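Local coordinates for protein 3-methyladenine dna-glycosylase (Archaeoglobus fulgidus, PDB 2JHN) that belongs to the HhH-GPD superfamily of DNA repair proteins, joining a largely helical glycosylase region to a domain that resembles the TATA-box binding protein, at residues A[171-174]-A[175-178]; A[161-164]-A[165-168]; A[209-212]-A[213-217]. The protein carries 1 engineered substitution. One frame throughout, in Å; residues are numbered along the deposited sequence. Where two conformers were deposited one is given.

Contacts 1 and 2 share one element, helix 164-177: contact 2 (161-168) starts it and contact 1 (171-178) finishes it. They meet on its buried side, where Leu175 CD2 lies 3.9 Å from Ile167 CD1. Contact 3 (209-217) closes a different helix, 205-213, and its nearest atoms are about 8 Å from contact 2 and about 11 Å from contact 1. All three are partly buried. Contact 2 caps a first-turn amide and adds a Pro162-Ile167 apolar contact; contact 1 sets a surface ion pair against a buried leucine and a mercury-bound cysteine; contact 3 combines an edge-to-face aromatic pair and a CH-pi contact with carbonyls that bind a sodium ion.

Contact 1: residues A[171-174]-A[175-178]; sequences GVEG and LREC. With MBO (mercuribenzoic acid), chain C.
Glu173 and Arg176 form the salt bridge of this turn. Their side chains run alongside one another and point the same way, and Glu173 OE2 receives Arg176 NH1 at 3.2 Å through its syn lone pair. The carboxylate and guanidinium planes stand 76° apart, and OE2 alone makes the bond. A bend at chi2 of Glu173 (-54°) folds the carboxylate back toward the arginine. The same OE2 is in a salt bridge with Arg182 of helix 182-192, so the two arginines gather round one carboxylate oxygen, which probably eases their closeness.

Apolar contact comes from Val172, whose CG1 rests on the aliphatic part of Arg176, 3.9 Å from CD. Leu175 turns from this exposed edge to the interior. It packs helix 164-177, part of the helical HhH-GPD region, on Ile143 of helix 133-147 and on Ala185 and Ile188 of helix 182-192.

The backbone is the last stretch of helix 164-177, kinked where Val172 N and Glu173 N make no bond to the turn before, just after Gly171 with its positive phi of 68°. Beyond the kink the i to i+4 pattern resumes: Gly171 O accepts from Leu175 N, Arg176 N gives to Val172 O at 3.0 Å, and Glu177 N to Glu173 O at 2.9 Å. The pattern fades at Cys178 N, whose bond to Gly174 O is weak at 3.3 Å. A water donates to Gly174 O and to Glu177 OE1, bridging the glutamate and the backbone.

Metal binding involves Cys178, where SG holds the mercury of mercuribenzoic acid at 2.3 Å. Its side chain lies against Lys142, Ile143 and Phe147 of helix 133-147, and Lys142 and Arg146 complete the pocket round the ligand.

Contact 2: residues A[161-164]-A[165-168]; sequences FPTQ and EAIL
Thr163 reaches Ala166 because its chi1 of 58° sets OG1 between its own backbone N and carbonyl carbon, facing the first turn of helix 164-177. From there OG1 accepts Ala166 N at 3.1 Å, with an N-H...O angle of 154°, the capping bond of an N-cap threonine. The methyl of the alanine lies close to the same oxygen, Ala166 CB being 3.4 Å from Thr163 OG1. In Glu165 a bend at chi2 (93°) curls the carboxylate back beside the cap, and OE1 comes within 3.5 Å of Thr163 CB.

Behind the cap, Pro162 faces the helix with its ring. Its CB touches Ile167 CD1 at 3.6 Å and, more loosely, Ala166 CB. The residue just before the N-cap thus meets the fourth residue after it, the arrangement known as a hydrophobic staple. The staple is buried: Pro162 also packs on Ile143, Val144 and Phe147 of helix 133-147, while Ile167 reaches Phe119 of helix 118-127 and Ile188 of helix 182-192.

Regular helical bonding starts at once, with Ile167 N on Thr163 O at 3.2 Å and Leu168 N on Gln164 O at 3.0 Å. The extended Gln164 side chain leaves this turn and packs on Phe119 and Leu197, and its NE2 donates to the carbonyls of Ala192 and Glu194.

The chemistry divides the helix start into a polar side and an apolar side: the threonine hydroxyl satisfies a first-turn amide, the proline and isoleucine close the inner side, and the acidic Glu165 would probably interact favourably with the helix dipole.

Contact 3: residues A[209-212]-A[213-217]; sequences YEYL and TSFKG. With NA (sodium ion), chain E.
Tyr211 and Phe215 meet edge to face: the rim of the phenylalanine, led by CE2, stands over one face of the tyrosine ring, with centroids 5.2 Å apart and planes at 86°. The closest approach is Phe215 CE2 to Tyr211 CZ at 3.6 Å. The ring of Phe215 also has Leu212 O at its edge, near its plane.

Two residues earlier, Tyr209 presents a face to Thr213. The methyl CG2 makes a CH-pi contact, 3.8 Å from the ring centroid of Tyr209 and 20° off its normal. With chi1 at 55°, the hydroxyl of Thr213 turns to the backbone: OG1 donates to Tyr209 O at 2.8 Å, and Thr213 N joins it from the opposite face of that carbonyl, so two bonds grip a single oxygen. Ser214 behaves similarly, its OG donating to Tyr211 O at 2.7 Å, whereas its N makes only weak bonds.

As the helix ends, backbone carbonyls bind a sodium ion: Thr213 O at 2.3 Å, Phe215 O at 2.5 Å and Ile218 O, joined by two waters. The position is consistent with the metal-binding hairpin of the helix-hairpin-helix motif of this superfamily.

Helix 205-213 and helix 220-229 probably form the two arms of that motif, with Tyr209 and Thr213 packed on Ala223, while Phe215 lies against Leu187 and Ile191 of helix 182-192 and Tyr211 OH hydrogen-bonds to Glu194 just beyond that helix.

Contact 1: residues A[171-174]-A[175-178]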
loop_
_atom_site.group_PDB
_atom_site.type_symbol
_atom_site.label_atom_id
_atom_site.label_comp_id
_atom_site.label_asym_id
_atom_site.label_seq_id
_atom_site.Cartn_x
_atom_site.Cartn_y
_atom_site.Cartn_z
ATOM N N GLY A 171 -17.201 -0.532 16.690
ATOM C CA GLY A 171 -17.513 -1.898 17.126
ATOM C C GLY A 171 -17.770 -2.870 15.997
ATOM O O GLY A 171 -17.785 -2.489 14.821
ATOM N N VAL A 172 -17.966 -4.140 16.342
ATOM C CA VAL A 172 -18.303 -5.144 15.322
ATOM C C VAL A 172 -19.513 -4.715 14.488
ATOM O O VAL A 172 -19.482 -4.766 13.264
ATOM C CB VAL A 172 -18.541 -6.566 15.935
ATOM C CG1 VAL A 172 -19.211 -7.507 14.915
ATOM C CG2 VAL A 172 -17.231 -7.148 16.455
ATOM N N GLU A 173 -20.597 -4.296 15.143
ATOM C CA GLU A 173 -21.816 -3.989 14.395
ATOM C C GLU A 173 -21.690 -2.793 13.453
ATOM O O GLU A 173 -22.299 -2.779 12.392
ATOM C CB GLU A 173 -23.022 -3.790 15.338
ATOM C CG GLU A 173 -23.579 -5.096 15.903
ATOM C CD GLU A 173 -23.937 -6.117 14.817
ATOM O OE1 GLU A 173 -24.573 -5.751 13.787
ATOM O OE2 GLU A 173 -23.567 -7.298 15.014
ATOM N N GLY A 174 -20.920 -1.790 13.850
ATOM C CA GLY A 174 -20.716 -0.589 13.014
ATOM C C GLY A 174 -19.967 -0.929 11.731
ATOM O O GLY A 174 -20.301 -0.442 10.655
ATOM N N LEU A 175 -18.955 -1.793 11.855
ATOM C CA LEU A 175 -18.225 -2.319 10.699
ATOM C C LEU A 175 -19.111 -3.195 9.811
ATOM O O LEU A 175 -19.041 -3.073 8.593
ATOM C CB LEU A 175 -16.945 -3.077 11.126
ATOM C CG LEU A 175 -15.918 -2.270 11.938
ATOM C CD1 LEU A 175 -14.668 -3.104 12.211
ATOM C CD2 LEU A 175 -15.547 -0.945 11.291
ATOM N N ARG A 176 -19.952 -4.050 10.413
ATOM C CA ARG A 176 -20.877 -4.892 9.635
ATOM C C ARG A 176 -21.843 -4.025 8.850
ATOM O O ARG A 176 -22.170 -4.337 7.714
ATOM C CB ARG A 176 -21.674 -5.876 10.510
ATOM C CG ARG A 176 -20.830 -6.909 11.257
ATOM C CD ARG A 176 -21.713 -7.891 12.002
ATOM N NE ARG A 176 -22.506 -8.667 11.057
ATOM C CZ ARG A 176 -23.596 -9.359 11.384
ATOM N NH1 ARG A 176 -24.048 -9.361 12.640
ATOM N NH2 ARG A 176 -24.246 -10.040 10.446
ATOM N N GLU A 177 -22.301 -2.940 9.470
ATOM C CA GLU A 177 -23.195 -1.989 8.814
ATOM C C GLU A 177 -22.593 -1.392 7.548
ATOM O O GLU A 177 -23.290 -1.174 6.564
ATOM C CB GLU A 177 -23.616 -0.897 9.791
ATOM C CG GLU A 177 -24.564 -1.433 10.864
ATOM C CD GLU A 177 -24.925 -0.413 11.956
ATOM O OE1 GLU A 177 -24.507 0.787 11.901
ATOM O OE2 GLU A 177 -25.645 -0.844 12.884
ATOM N N CYS A 178 -21.280 -1.179 7.560
ATOM C CA CYS A 178 -20.592 -0.597 6.413
ATOM C C CYS A 178 -20.344 -1.650 5.308
ATOM O O CYS A 178 -19.913 -1.304 4.208
ATOM C CB CYS A 178 -19.269 0.049 6.859
ATOM S SG CYS A 178 -19.430 1.594 7.853
HETATM HG HG MBO C . -20.313 3.068 6.281
HETATM C CE1 MBO C . -21.125 4.565 4.770
HETATM C CE2 MBO C . -22.292 4.261 4.083
HETATM C CE3 MBO C . -22.775 5.185 3.168
HETATM C CE4 MBO C . -22.089 6.376 2.946
HETATM C CE5 MBO C . -20.922 6.672 3.649
HETATM C CE6 MBO C . -20.433 5.757 4.573
HETATM C CZ MBO C . -22.617 7.357 1.946
HETATM O OZ1 MBO C . -22.079 8.471 1.851
HETATM O OZ2 MBO C . -23.571 7.024 1.218
HETATM O O HOH W 1 -21.999 1.853 10.945
#

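Contact 2: residues A[161-164]-A[165-168]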
loop_
_atom_site.group_PDB
_atom_site.type_symbol
_atom_site.label_atom_id
_atom_site.label_comp_id
_atom_site.label_asym_id
_atom_site.label_seq_id
_atom_site.Cartn_x
_atom_site.Cartn_y
_atom_site.Cartn_z
ATOM N N PHE A 161 -7.688 7.348 7.429
ATOM C CA PHE A 161 -8.156 6.041 7.840
ATOM C C PHE A 161 -8.518 6.081 9.345
ATOM O O PHE A 161 -7.821 6.715 10.115
ATOM C CB PHE A 161 -7.105 4.937 7.584
ATOM C CG PHE A 161 -7.693 3.553 7.620
ATOM C CD1 PHE A 161 -8.383 3.049 6.514
ATOM C CD2 PHE A 161 -7.617 2.770 8.788
ATOM C CE1 PHE A 161 -8.960 1.793 6.562
ATOM C CE2 PHE A 161 -8.207 1.506 8.838
ATOM C CZ PHE A 161 -8.867 1.014 7.731
ATOM N N PRO A 162 -9.612 5.420 9.749
ATOM C CA PRO A 162 -10.019 5.377 11.183
ATOM C C PRO A 162 -8.874 5.002 12.132
ATOM O O PRO A 162 -8.102 4.079 11.823
ATOM C CB PRO A 162 -11.108 4.309 11.194
ATOM C CG PRO A 162 -11.728 4.420 9.818
ATOM C CD PRO A 162 -10.554 4.687 8.894
ATOM N N THR A 163 -8.768 5.730 13.255
ATOM C CA THR A 163 -7.810 5.430 14.321
ATOM C C THR A 163 -8.261 4.140 15.001
ATOM O O THR A 163 -9.404 3.729 14.835
ATOM C CB THR A 163 -7.758 6.550 15.399
ATOM O OG1 THR A 163 -9.066 6.715 15.961
ATOM C CG2 THR A 163 -7.254 7.888 14.807
ATOM N N GLN A 164 -7.371 3.500 15.768
ATOM C CA GLN A 164 -7.774 2.306 16.531
ATOM C C GLN A 164 -8.951 2.622 17.462
ATOM O O GLN A 164 -9.894 1.850 17.555
ATOM C CB GLN A 164 -6.591 1.702 17.297
ATOM C CG GLN A 164 -5.456 1.244 16.368
ATOM C CD GLN A 164 -4.278 0.690 17.120
ATOM O OE1 GLN A 164 -3.130 1.007 16.813
ATOM N NE2 GLN A 164 -4.552 -0.165 18.118
ATOM N N GLU A 165 -8.896 3.799 18.075
ATOM C CA GLU A 165 -9.976 4.316 18.951
ATOM C C GLU A 165 -11.344 4.422 18.283
ATOM O O GLU A 165 -12.350 4.020 18.866
ATOM C CB GLU A 165 -9.563 5.681 19.522
ATOM C CG GLU A 165 -8.437 5.597 20.536
ATOM C CD GLU A 165 -7.032 5.794 19.940
ATOM O OE1 GLU A 165 -6.834 5.705 18.693
ATOM O OE2 GLU A 165 -6.106 6.047 20.741
ATOM N N ALA A 166 -11.357 4.953 17.053
ATOM C CA ALA A 166 -12.560 5.128 16.243
ATOM C C ALA A 166 -13.183 3.785 15.881
ATOM O O ALA A 166 -14.402 3.644 15.877
ATOM C CB ALA A 166 -12.235 5.936 14.972
ATOM N N ILE A 167 -12.329 2.802 15.585
ATOM C CA ILE A 167 -12.756 1.425 15.307
ATOM C C ILE A 167 -13.380 0.718 16.517
ATOM O O ILE A 167 -14.403 0.027 16.395
ATOM C CB ILE A 167 -11.574 0.590 14.715
ATOM C CG1 ILE A 167 -11.227 1.132 13.322
ATOM C CG2 ILE A 167 -11.907 -0.917 14.664
ATOM C CD1 ILE A 167 -12.400 1.094 12.300
ATOM N N LEU A 168 -12.759 0.897 17.677
ATOM C CA LEU A 168 -13.292 0.317 18.901
ATOM C C LEU A 168 -14.696 0.875 19.174
ATOM O O LEU A 168 -15.612 0.124 19.534
ATOM C CB LEU A 168 -12.324 0.558 20.072
ATOM C CG LEU A 168 -11.005 -0.247 20.008
ATOM C CD1 LEU A 168 -10.127 0.110 21.189
ATOM C CD2 LEU A 168 -11.240 -1.765 19.944
#

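Contact 3: residues A[209-212]-A[213-217]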
loop_
_atom_site.group_PDB
_atom_site.type_symbol
_atom_site.label_atom_id
_atom_site.label_comp_id
_atom_site.label_asym_id
_atom_site.label_seq_id
_atom_site.Cartn_x
_atom_site.Cartn_y
_atom_site.Cartn_z
ATOM N N TYR A 209 5.994 -12.005 11.518
ATOM C CA TYR A 209 5.184 -13.089 10.932
ATOM C C TYR A 209 4.460 -13.906 12.010
ATOM O O TYR A 209 3.274 -14.200 11.890
ATOM C CB TYR A 209 6.053 -14.031 10.059
ATOM C CG TYR A 209 5.227 -15.105 9.392
ATOM C CD1 TYR A 209 4.575 -14.860 8.182
ATOM C CD2 TYR A 209 5.056 -16.376 9.990
ATOM C CE1 TYR A 209 3.779 -15.867 7.556
ATOM C CE2 TYR A 209 4.270 -17.369 9.368
ATOM C CZ TYR A 209 3.633 -17.108 8.158
ATOM O OH TYR A 209 2.850 -18.095 7.553
ATOM N N GLU A 210 5.169 -14.263 13.074
ATOM C CA GLU A 210 4.556 -15.066 14.135
ATOM C C GLU A 210 3.526 -14.267 14.931
ATOM O O GLU A 210 2.535 -14.820 15.386
ATOM C CB GLU A 210 5.622 -15.667 15.058
ATOM C CG GLU A 210 6.436 -16.775 14.413
ATOM C CD GLU A 210 5.600 -18.006 14.058
ATOM O OE1 GLU A 210 4.749 -18.411 14.884
ATOM O OE2 GLU A 210 5.808 -18.579 12.965
ATOM N N TYR A 211 3.743 -12.963 15.077
ATOM C CA TYR A 211 2.748 -12.119 15.721
ATOM C C TYR A 211 1.468 -12.042 14.881
ATOM O O TYR A 211 0.357 -12.298 15.387
ATOM C CB TYR A 211 3.311 -10.739 16.011
ATOM C CG TYR A 211 2.291 -9.748 16.533
ATOM C CD1 TYR A 211 1.865 -9.789 17.861
ATOM C CD2 TYR A 211 1.756 -8.765 15.689
ATOM C CE1 TYR A 211 0.909 -8.862 18.349
ATOM C CE2 TYR A 211 0.821 -7.842 16.139
ATOM C CZ TYR A 211 0.398 -7.900 17.482
ATOM O OH TYR A 211 -0.502 -6.972 17.940
ATOM N N LEU A 212 1.620 -11.734 13.594
ATOM C CA LEU A 212 0.437 -11.595 12.729
ATOM C C LEU A 212 -0.360 -12.900 12.679
ATOM O O LEU A 212 -1.560 -12.895 12.888
ATOM C CB LEU A 212 0.831 -11.117 11.319
ATOM C CG LEU A 212 1.370 -9.678 11.349
ATOM C CD1 LEU A 212 2.155 -9.407 10.070
ATOM C CD2 LEU A 212 0.189 -8.716 11.503
ATOM N N THR A 213 0.330 -14.020 12.476
ATOM C CA THR A 213 -0.336 -15.298 12.288
ATOM C C THR A 213 -0.866 -15.863 13.608
ATOM O O THR A 213 -1.665 -16.798 13.589
ATOM C CB THR A 213 0.551 -16.360 11.583
ATOM O OG1 THR A 213 1.783 -16.520 12.297
ATOM C CG2 THR A 213 0.833 -15.954 10.131
ATOM N N SER A 214 -0.447 -15.281 14.724
ATOM C CA SER A 214 -0.971 -15.646 16.052
ATOM C C SER A 214 -2.455 -15.257 16.245
ATOM O O SER A 214 -3.125 -15.759 17.164
ATOM C CB SER A 214 -0.082 -15.077 17.179
ATOM O OG SER A 214 -0.444 -13.750 17.519
ATOM N N PHE A 215 -2.968 -14.366 15.400
ATOM C CA PHE A 215 -4.393 -14.049 15.408
ATOM C C PHE A 215 -5.172 -15.076 14.586
ATOM O O PHE A 215 -4.774 -15.420 13.478
ATOM C CB PHE A 215 -4.623 -12.625 14.867
ATOM C CG PHE A 215 -4.058 -11.548 15.756
ATOM C CD1 PHE A 215 -4.856 -10.931 16.725
ATOM C CD2 PHE A 215 -2.729 -11.155 15.636
ATOM C CE1 PHE A 215 -4.326 -9.940 17.554
ATOM C CE2 PHE A 215 -2.197 -10.140 16.466
ATOM C CZ PHE A 215 -2.994 -9.549 17.418
ATOM N N LYS A 216 -6.284 -15.580 15.127
ATOM C CA LYS A 216 -7.102 -16.531 14.368
ATOM C C LYS A 216 -7.813 -15.805 13.226
ATOM O O LYS A 216 -8.630 -14.897 13.448
ATOM C CB LYS A 216 -8.089 -17.270 15.282
ATOM C CG LYS A 216 -9.156 -16.374 15.883
ATOM C CD LYS A 216 -9.897 -17.018 17.082
ATOM C CE LYS A 216 -10.854 -16.017 17.714
ATOM N NZ LYS A 216 -10.134 -14.977 18.500
ATOM N N GLY A 217 -7.472 -16.186 12.001
ATOM C CA GLY A 217 -8.086 -15.596 10.819
ATOM C C GLY A 217 -7.047 -14.851 9.991
ATOM O O GLY A 217 -7.345 -14.377 8.880
HETATM NA NA NA E . -3.608 -17.292 12.419
HETATM O O HOH W 2 -5.649 -18.259 11.470
HETATM O O HOH W 3 -2.446 -19.296 11.416
#